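Local coordinates for predicted HD superfamily hydrolase (uncultured Thermotogales bacterium, PDB 2PQ7), which probably acts as a metal-dependent hydrolase of the HD-domain superfamily, binding two iron(III) ions among its helices, at residues K126-I137 against T189-A199. Numbering follows the deposited sequence. Where two conformers were deposited one is given.
Sequences KILQDADRLDAI and TFWTETARKMA. With FE (Fe (III) ion), chain C.
D130 OD2 is gripped by two groups of T192: the backbone N, 2.8 Å away on the syn lone pair, and OG1, which donates nearly along the C-O axis. The other carboxylate oxygen, OD1, takes W191 N at 2.8 Å, again through its syn lone pair, so the buried carboxylate is held by three donors from the turn ahead of helix 193-217. T192 OG1 in turn accepts from A195 N (3.1 Å) as the N-cap of that helix. K126 CG sits over one face of the W191 indole in a CH-pi contact, 3.7 Å from the centroid of the five-membered ring, while W191 NE1 donates almost straight (171°) to Q129 OE1, amide and ring nearly coplanar. Without the indole, as with an alanine here, Q129 OE1 would probably lose this donor and the aliphatic stem of K126 its aromatic partner. Helix 123-133 supplies the final aspartate of the HD-domain H...HD...D set: D132 binds iron through OD1 at 2.1 Å with H37, H66 and D67. A kink at the third torsion of R133 (chi3 61°) brings its guanidinium over the face of the F190 ring, tilted 44° against it, in a cation-pi contact, and NH2 reaches T189 OG1 at 3.1 Å. Further along, L134 CD2 packs on A199 CB at 3.9 Å.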
ATOM      1  N   LYS A 126      15.170   2.127 -25.501  1.00 12.50           N
ATOM      2  CA  LYS A 126      15.630   1.539 -24.275  1.00 14.70           C
ATOM      3  C   LYS A 126      15.085   2.307 -23.078  1.00 14.61           C
ATOM      4  O   LYS A 126      14.598   1.719 -22.108  1.00 14.97           O
ATOM      5  CB  LYS A 126      17.148   1.444 -24.291  1.00 13.25           C
ATOM      6  CG  LYS A 126      17.604   0.313 -25.270  1.00 16.80           C
ATOM      7  CD  LYS A 126      19.128   0.234 -25.354  1.00 20.69           C
ATOM      8  CE  LYS A 126      19.597  -0.661 -26.517  1.00 28.82           C
ATOM      9  NZ  LYS A 126      21.059  -0.439 -26.857  1.00 37.39           N
ATOM     10  N   ILE A 127      15.183   3.631 -23.116  1.00 13.14           N
ATOM     11  CA  ILE A 127      14.651   4.481 -22.061  1.00 12.68           C
ATOM     12  C   ILE A 127      13.152   4.290 -21.939  1.00 12.04           C
ATOM     13  O   ILE A 127      12.631   4.135 -20.816  1.00 13.28           O
ATOM     14  CB  ILE A 127      14.976   5.953 -22.320  1.00 13.77           C
ATOM     15  CG1 ILE A 127      16.492   6.149 -22.166  1.00 14.79           C
ATOM     16  CG2 ILE A 127      14.180   6.869 -21.391  1.00 14.02           C
ATOM     17  CD1 ILE A 127      16.974   7.491 -22.563  1.00 15.25           C
ATOM     18  N   LEU A 128      12.452   4.215 -23.058  1.00 10.38           N
ATOM     19  CA  LEU A 128      11.000   4.058 -23.052  1.00 11.40           C
ATOM     20  C   LEU A 128      10.619   2.760 -22.396  1.00 11.65           C
ATOM     21  O   LEU A 128       9.727   2.725 -21.557  1.00 13.28           O
ATOM     22  CB  LEU A 128      10.417   4.107 -24.469  1.00 12.67           C
ATOM     23  CG  LEU A 128       8.920   3.813 -24.556  1.00 11.86           C
ATOM     24  CD1 LEU A 128       8.088   4.807 -23.708  1.00 13.63           C
ATOM     25  CD2 LEU A 128       8.465   3.827 -25.987  1.00 12.09           C
ATOM     26  N   GLN A 129      11.268   1.666 -22.822  1.00 12.62           N
ATOM     27  CA  GLN A 129      10.975   0.381 -22.237  1.00 15.99           C
ATOM     28  C   GLN A 129      11.260   0.356 -20.749  1.00 13.05           C
ATOM     29  O   GLN A 129      10.418  -0.119 -19.978  1.00 13.90           O
ATOM     30  CB  GLN A 129      11.696  -0.726 -22.969  1.00 17.87           C
ATOM     31  CG  GLN A 129      11.219  -2.053 -22.539  1.00 19.61           C
ATOM     32  CD  GLN A 129      11.661  -3.148 -23.510  1.00 19.79           C
ATOM     33  OE1 GLN A 129      12.829  -3.516 -23.566  1.00 20.47           O
ATOM     34  NE2 GLN A 129      10.722  -3.676 -24.274  1.00 21.11           N
ATOM     35  N   ASP A 130      12.363   0.947 -20.299  1.00 13.16           N
ATOM     36  CA  ASP A 130      12.631   1.020 -18.901  1.00 12.46           C
ATOM     37  C   ASP A 130      11.544   1.793 -18.163  1.00 15.15           C
ATOM     38  O   ASP A 130      11.090   1.378 -17.089  1.00 16.06           O
ATOM     39  CB  ASP A 130      13.962   1.720 -18.617  1.00 15.14           C
ATOM     40  CG  ASP A 130      15.184   0.867 -18.898  1.00 15.37           C
ATOM     41  OD1 ASP A 130      15.060  -0.366 -19.211  1.00 16.42           O
ATOM     42  OD2 ASP A 130      16.302   1.436 -18.753  1.00 14.92           O
ATOM     43  N   ALA A 131      11.201   2.951 -18.680  1.00 15.32           N
ATOM     44  CA  ALA A 131      10.213   3.842 -18.084  1.00 16.56           C
ATOM     45  C   ALA A 131       8.839   3.166 -17.942  1.00 15.13           C
ATOM     46  O   ALA A 131       8.119   3.342 -16.926  1.00 14.54           O
ATOM     47  CB  ALA A 131      10.097   5.090 -18.925  1.00 16.79           C
ATOM     48  N   ASP A 132       8.486   2.393 -18.958  1.00 14.87           N
ATOM     49  CA  ASP A 132       7.214   1.661 -19.006  1.00 16.33           C
ATOM     50  C   ASP A 132       7.248   0.568 -17.946  1.00 17.93           C
ATOM     51  O   ASP A 132       6.337   0.468 -17.093  1.00 18.24           O
ATOM     52  CB  ASP A 132       7.052   1.056 -20.389  1.00 14.03           C
ATOM     53  CG  ASP A 132       5.674   0.453 -20.640  1.00 16.08           C
ATOM     54  OD1 ASP A 132       4.660   1.083 -20.229  1.00 17.61           O
ATOM     55  OD2 ASP A 132       5.630  -0.622 -21.276  1.00 21.15           O
ATOM     56  N   ARG A 133       8.328  -0.217 -17.946  1.00 17.72           N
ATOM     57  CA  ARG A 133       8.374  -1.369 -17.042  1.00 18.64           C
ATOM     58  C   ARG A 133       8.528  -0.966 -15.600  1.00 16.50           C
ATOM     59  O   ARG A 133       8.023  -1.674 -14.706  1.00 20.28           O
ATOM     60  CB  ARG A 133       9.446  -2.374 -17.459  1.00 18.57           C
ATOM     61  CG  ARG A 133       9.207  -2.962 -18.818  1.00 19.54           C
ATOM     62  CD  ARG A 133      10.327  -3.801 -19.356  1.00 22.79           C
ATOM     63  NE  ARG A 133      10.555  -4.945 -18.469  1.00 28.36           N
ATOM     64  CZ  ARG A 133      11.547  -5.079 -17.580  1.00 33.00           C
ATOM     65  NH1 ARG A 133      12.540  -4.194 -17.451  1.00 39.29           N
ATOM     66  NH2 ARG A 133      11.570  -6.173 -16.832  1.00 38.32           N
ATOM     67  N   LEU A 134       9.117   0.205 -15.323  1.00 17.08           N
ATOM     68  CA  LEU A 134       9.253   0.651 -13.933  1.00 18.60           C
ATOM     69  C   LEU A 134       7.869   0.847 -13.290  1.00 18.49           C
ATOM     70  O   LEU A 134       7.753   0.823 -12.069  1.00 18.88           O
ATOM     71  CB  LEU A 134       9.974   2.000 -13.836  1.00 19.27           C
ATOM     72  CG  LEU A 134      11.495   1.991 -13.810  1.00 22.11           C
ATOM     73  CD1 LEU A 134      12.065   3.428 -13.960  1.00 19.49           C
ATOM     74  CD2 LEU A 134      11.966   1.335 -12.455  1.00 25.05           C
ATOM     75  N   ASP A 135       6.841   1.064 -14.099  1.00 17.01           N
ATOM     76  CA  ASP A 135       5.498   1.314 -13.564  1.00 18.48           C
ATOM     77  C   ASP A 135       4.858   0.091 -12.907  1.00 19.10           C
ATOM     78  O   ASP A 135       3.843   0.238 -12.235  1.00 20.67           O
ATOM     79  CB  ASP A 135       4.577   1.900 -14.638  1.00 20.00           C
ATOM     80  CG  ASP A 135       3.374   2.608 -14.029  1.00 18.57           C
ATOM     81  OD1 ASP A 135       3.570   3.446 -13.120  1.00 19.45           O
ATOM     82  OD2 ASP A 135       2.258   2.323 -14.491  1.00 19.87           O
ATOM     83  N   ALA A 136       5.411  -1.105 -13.115  1.00 20.21           N
ATOM     84  CA  ALA A 136       4.926  -2.312 -12.476  1.00 22.77           C
ATOM     85  C   ALA A 136       5.330  -2.419 -10.988  1.00 22.43           C
ATOM     86  O   ALA A 136       4.824  -3.289 -10.266  1.00 24.77           O
ATOM     87  CB  ALA A 136       5.417  -3.495 -13.205  1.00 21.96           C
ATOM     88  N   ILE A 137       6.232  -1.563 -10.534  1.00 19.95           N
ATOM     89  CA  ILE A 137       6.692  -1.591  -9.154  1.00 23.10           C
ATOM     90  C   ILE A 137       6.688  -0.261  -8.450  1.00 22.46           C
ATOM     91  O   ILE A 137       6.752   0.802  -9.049  1.00 21.95           O
ATOM     92  CB  ILE A 137       8.074  -2.217  -9.016  1.00 26.19           C
ATOM     93  CG1 ILE A 137       9.106  -1.484  -9.861  1.00 25.27           C
ATOM     94  CG2 ILE A 137       8.015  -3.687  -9.396  1.00 33.11           C
ATOM     95  CD1 ILE A 137      10.480  -2.131  -9.842  1.00 29.30           C
ATOM     96  N   THR A 189      17.144  -6.410 -15.106  1.00 42.26           N
ATOM     97  CA  THR A 189      16.532  -6.524 -16.436  1.00 38.45           C
ATOM     98  C   THR A 189      16.396  -5.173 -17.170  1.00 32.46           C
ATOM     99  O   THR A 189      16.022  -5.146 -18.320  1.00 34.10           O
ATOM    100  CB  THR A 189      15.111  -7.101 -16.318  1.00 37.32           C
ATOM    101  OG1 THR A 189      14.350  -6.269 -15.440  1.00 40.06           O
ATOM    102  CG2 THR A 189      15.138  -8.524 -15.739  1.00 45.18           C
ATOM    103  N   PHE A 190      16.734  -4.072 -16.518  1.00 26.20           N
ATOM    104  CA  PHE A 190      16.599  -2.751 -17.125  1.00 24.23           C
ATOM    105  C   PHE A 190      17.821  -2.356 -17.955  1.00 23.84           C
ATOM    106  O   PHE A 190      18.941  -2.749 -17.663  1.00 24.13           O
ATOM    107  CB  PHE A 190      16.285  -1.738 -16.050  1.00 24.42           C
ATOM    108  CG  PHE A 190      14.924  -1.919 -15.468  1.00 23.72           C
ATOM    109  CD1 PHE A 190      14.666  -2.929 -14.515  1.00 24.98           C
ATOM    110  CD2 PHE A 190      13.873  -1.131 -15.899  1.00 23.70           C
ATOM    111  CE1 PHE A 190      13.389  -3.100 -14.034  1.00 26.63           C
ATOM    112  CE2 PHE A 190      12.596  -1.297 -15.409  1.00 24.60           C
ATOM    113  CZ  PHE A 190      12.350  -2.277 -14.473  1.00 27.21           C
ATOM    114  N   TRP A 191      17.586  -1.569 -19.004  1.00 19.51           N
ATOM    115  CA  TRP A 191      18.631  -1.168 -19.920  1.00 18.62           C
ATOM    116  C   TRP A 191      19.582  -0.154 -19.353  1.00 18.21           C
ATOM    117  O   TRP A 191      20.806  -0.226 -19.587  1.00 19.66           O
ATOM    118  CB  TRP A 191      18.036  -0.541 -21.191  1.00 18.52           C
ATOM    119  CG  TRP A 191      17.247  -1.445 -22.006  1.00 21.04           C
ATOM    120  CD1 TRP A 191      15.883  -1.515 -22.098  1.00 21.06           C
ATOM    121  CD2 TRP A 191      17.762  -2.434 -22.868  1.00 21.40           C
ATOM    122  NE1 TRP A 191      15.519  -2.508 -22.972  1.00 21.95           N
ATOM    123  CE2 TRP A 191      16.665  -3.090 -23.458  1.00 26.40           C
ATOM    124  CE3 TRP A 191      19.054  -2.834 -23.210  1.00 27.95           C
ATOM    125  CZ2 TRP A 191      16.824  -4.112 -24.380  1.00 32.10           C
ATOM    126  CZ3 TRP A 191      19.210  -3.855 -24.114  1.00 32.29           C
ATOM    127  CH2 TRP A 191      18.102  -4.479 -24.699  1.00 28.69           C
ATOM    128  N   THR A 192      19.034   0.878 -18.722  1.00 15.98           N
ATOM    129  CA  THR A 192      19.829   1.972 -18.236  1.00 15.43           C
ATOM    130  C   THR A 192      20.219   1.843 -16.771  1.00 15.76           C
ATOM    131  O   THR A 192      19.483   1.302 -15.959  1.00 15.99           O
ATOM    132  CB  THR A 192      19.130   3.335 -18.412  1.00 16.23           C
ATOM    133  OG1 THR A 192      17.935   3.396 -17.620  1.00 15.35           O
ATOM    134  CG2 THR A 192      18.770   3.578 -19.849  1.00 16.45           C
ATOM    135  N   GLU A 193      21.373   2.371 -16.396  1.00 15.98           N
ATOM    136  CA  GLU A 193      21.767   2.351 -15.004  1.00 17.85           C
ATOM    137  C   GLU A 193      20.803   3.134 -14.113  1.00 19.83           C
ATOM    138  O   GLU A 193      20.529   2.739 -12.979  1.00 18.12           O
ATOM    139  CB  GLU A 193      23.203   2.910 -14.883  1.00 17.89           C
ATOM    140  CG  GLU A 193      23.734   2.940 -13.458  1.00 22.61           C
ATOM    141  CD  GLU A 193      23.841   1.543 -12.832  1.00 28.89           C
ATOM    142  OE1 GLU A 193      23.802   0.496 -13.543  1.00 34.99           O
ATOM    143  OE2 GLU A 193      23.969   1.499 -11.587  1.00 43.95           O
ATOM    144  N   THR A 194      20.311   4.256 -14.588  1.00 17.48           N
ATOM    145  CA  THR A 194      19.367   5.037 -13.822  1.00 16.56           C
ATOM    146  C   THR A 194      18.095   4.218 -13.566  1.00 18.21           C
ATOM    147  O   THR A 194      17.611   4.200 -12.414  1.00 17.87           O
ATOM    148  CB  THR A 194      19.023   6.365 -14.518  1.00 15.90           C
ATOM    149  OG1 THR A 194      20.229   7.111 -14.753  1.00 17.50           O
ATOM    150  CG2 THR A 194      18.004   7.187 -13.759  1.00 17.79           C
ATOM    151  N   ALA A 195      17.552   3.533 -14.575  1.00 18.14           N
ATOM    152  CA  ALA A 195      16.372   2.726 -14.347  1.00 18.06           C
ATOM    153  C   ALA A 195      16.685   1.588 -13.403  1.00 19.88           C
ATOM    154  O   ALA A 195      15.842   1.256 -12.577  1.00 19.07           O
ATOM    155  CB  ALA A 195      15.789   2.181 -15.649  1.00 17.82           C
ATOM    156  N   ARG A 196      17.863   0.969 -13.522  1.00 18.96           N
ATOM    157  CA  ARG A 196      18.245  -0.131 -12.623  1.00 21.27           C
ATOM    158  C   ARG A 196      18.264   0.316 -11.183  1.00 20.00           C
ATOM    159  O   ARG A 196      17.747  -0.398 -10.304  1.00 20.65           O
ATOM    160  CB  ARG A 196      19.610  -0.702 -12.981  1.00 22.17           C
ATOM    161  CG  ARG A 196      19.646  -1.478 -14.240  1.00 25.54           C
ATOM    162  CD  ARG A 196      20.914  -2.313 -14.254  1.00 37.70           C
ATOM    163  NE  ARG A 196      21.207  -2.827 -15.570  1.00 48.70           N
ATOM    164  CZ  ARG A 196      21.948  -2.202 -16.482  1.00 62.69           C
ATOM    165  NH1 ARG A 196      22.498  -1.007 -16.246  1.00 64.95           N
ATOM    166  NH2 ARG A 196      22.147  -2.791 -17.656  1.00 70.64           N
ATOM    167  N   LYS A 197      18.788   1.504 -10.922  1.00 18.57           N
ATOM    168  CA  LYS A 197      18.815   2.051  -9.571  1.00 21.66           C
ATOM    169  C   LYS A 197      17.405   2.349  -9.074  1.00 22.70           C
ATOM    170  O   LYS A 197      17.090   2.099  -7.924  1.00 22.79           O
ATOM    171  CB  LYS A 197      19.676   3.292  -9.483  1.00 24.31           C
ATOM    172  CG  LYS A 197      21.171   2.971  -9.634  1.00 29.69           C
ATOM    173  CD  LYS A 197      22.061   4.095  -9.132  1.00 42.25           C
ATOM    174  CE  LYS A 197      21.941   5.376  -9.942  1.00 51.49           C
ATOM    175  NZ  LYS A 197      22.496   5.238 -11.320  1.00 61.86           N
HETATM  176  N   MSE A 198      16.566   2.915  -9.937  0.50 19.78           N
HETATM  177  CA  MSE A 198      15.178   3.198  -9.579  0.50 20.56           C
HETATM  178  C   MSE A 198      14.412   1.914  -9.305  0.50 21.71           C
HETATM  179  O   MSE A 198      13.572   1.880  -8.390  0.50 19.47           O
HETATM  180  CB  MSE A 198      14.496   4.002 -10.691  0.50 21.36           C
HETATM  181  CG  MSE A 198      15.016   5.428 -10.799  0.50 19.07           C
HETATM  182 SE   MSE A 198      14.447   6.347 -12.438  0.37 15.09          SE
HETATM  183  CE  MSE A 198      12.670   6.970 -12.017  0.50 20.94           C
ATOM    184  N   ALA A 199      14.676   0.871 -10.095  1.00 21.15           N
ATOM    185  CA  ALA A 199      14.043  -0.418  -9.941  1.00 21.97           C
ATOM    186  C   ALA A 199      14.481  -1.054  -8.616  1.00 25.00           C
ATOM    187  O   ALA A 199      13.649  -1.587  -7.879  1.00 23.56           O
ATOM    188  CB  ALA A 199      14.388  -1.328 -11.078  1.00 21.22           C
TER
HETATM  189 FE    FE C 221       2.814   1.390 -21.242  1.00 17.09          FE
HETATM  190  O   HOH W   1       3.393  -0.010 -22.658  1.00 18.77           O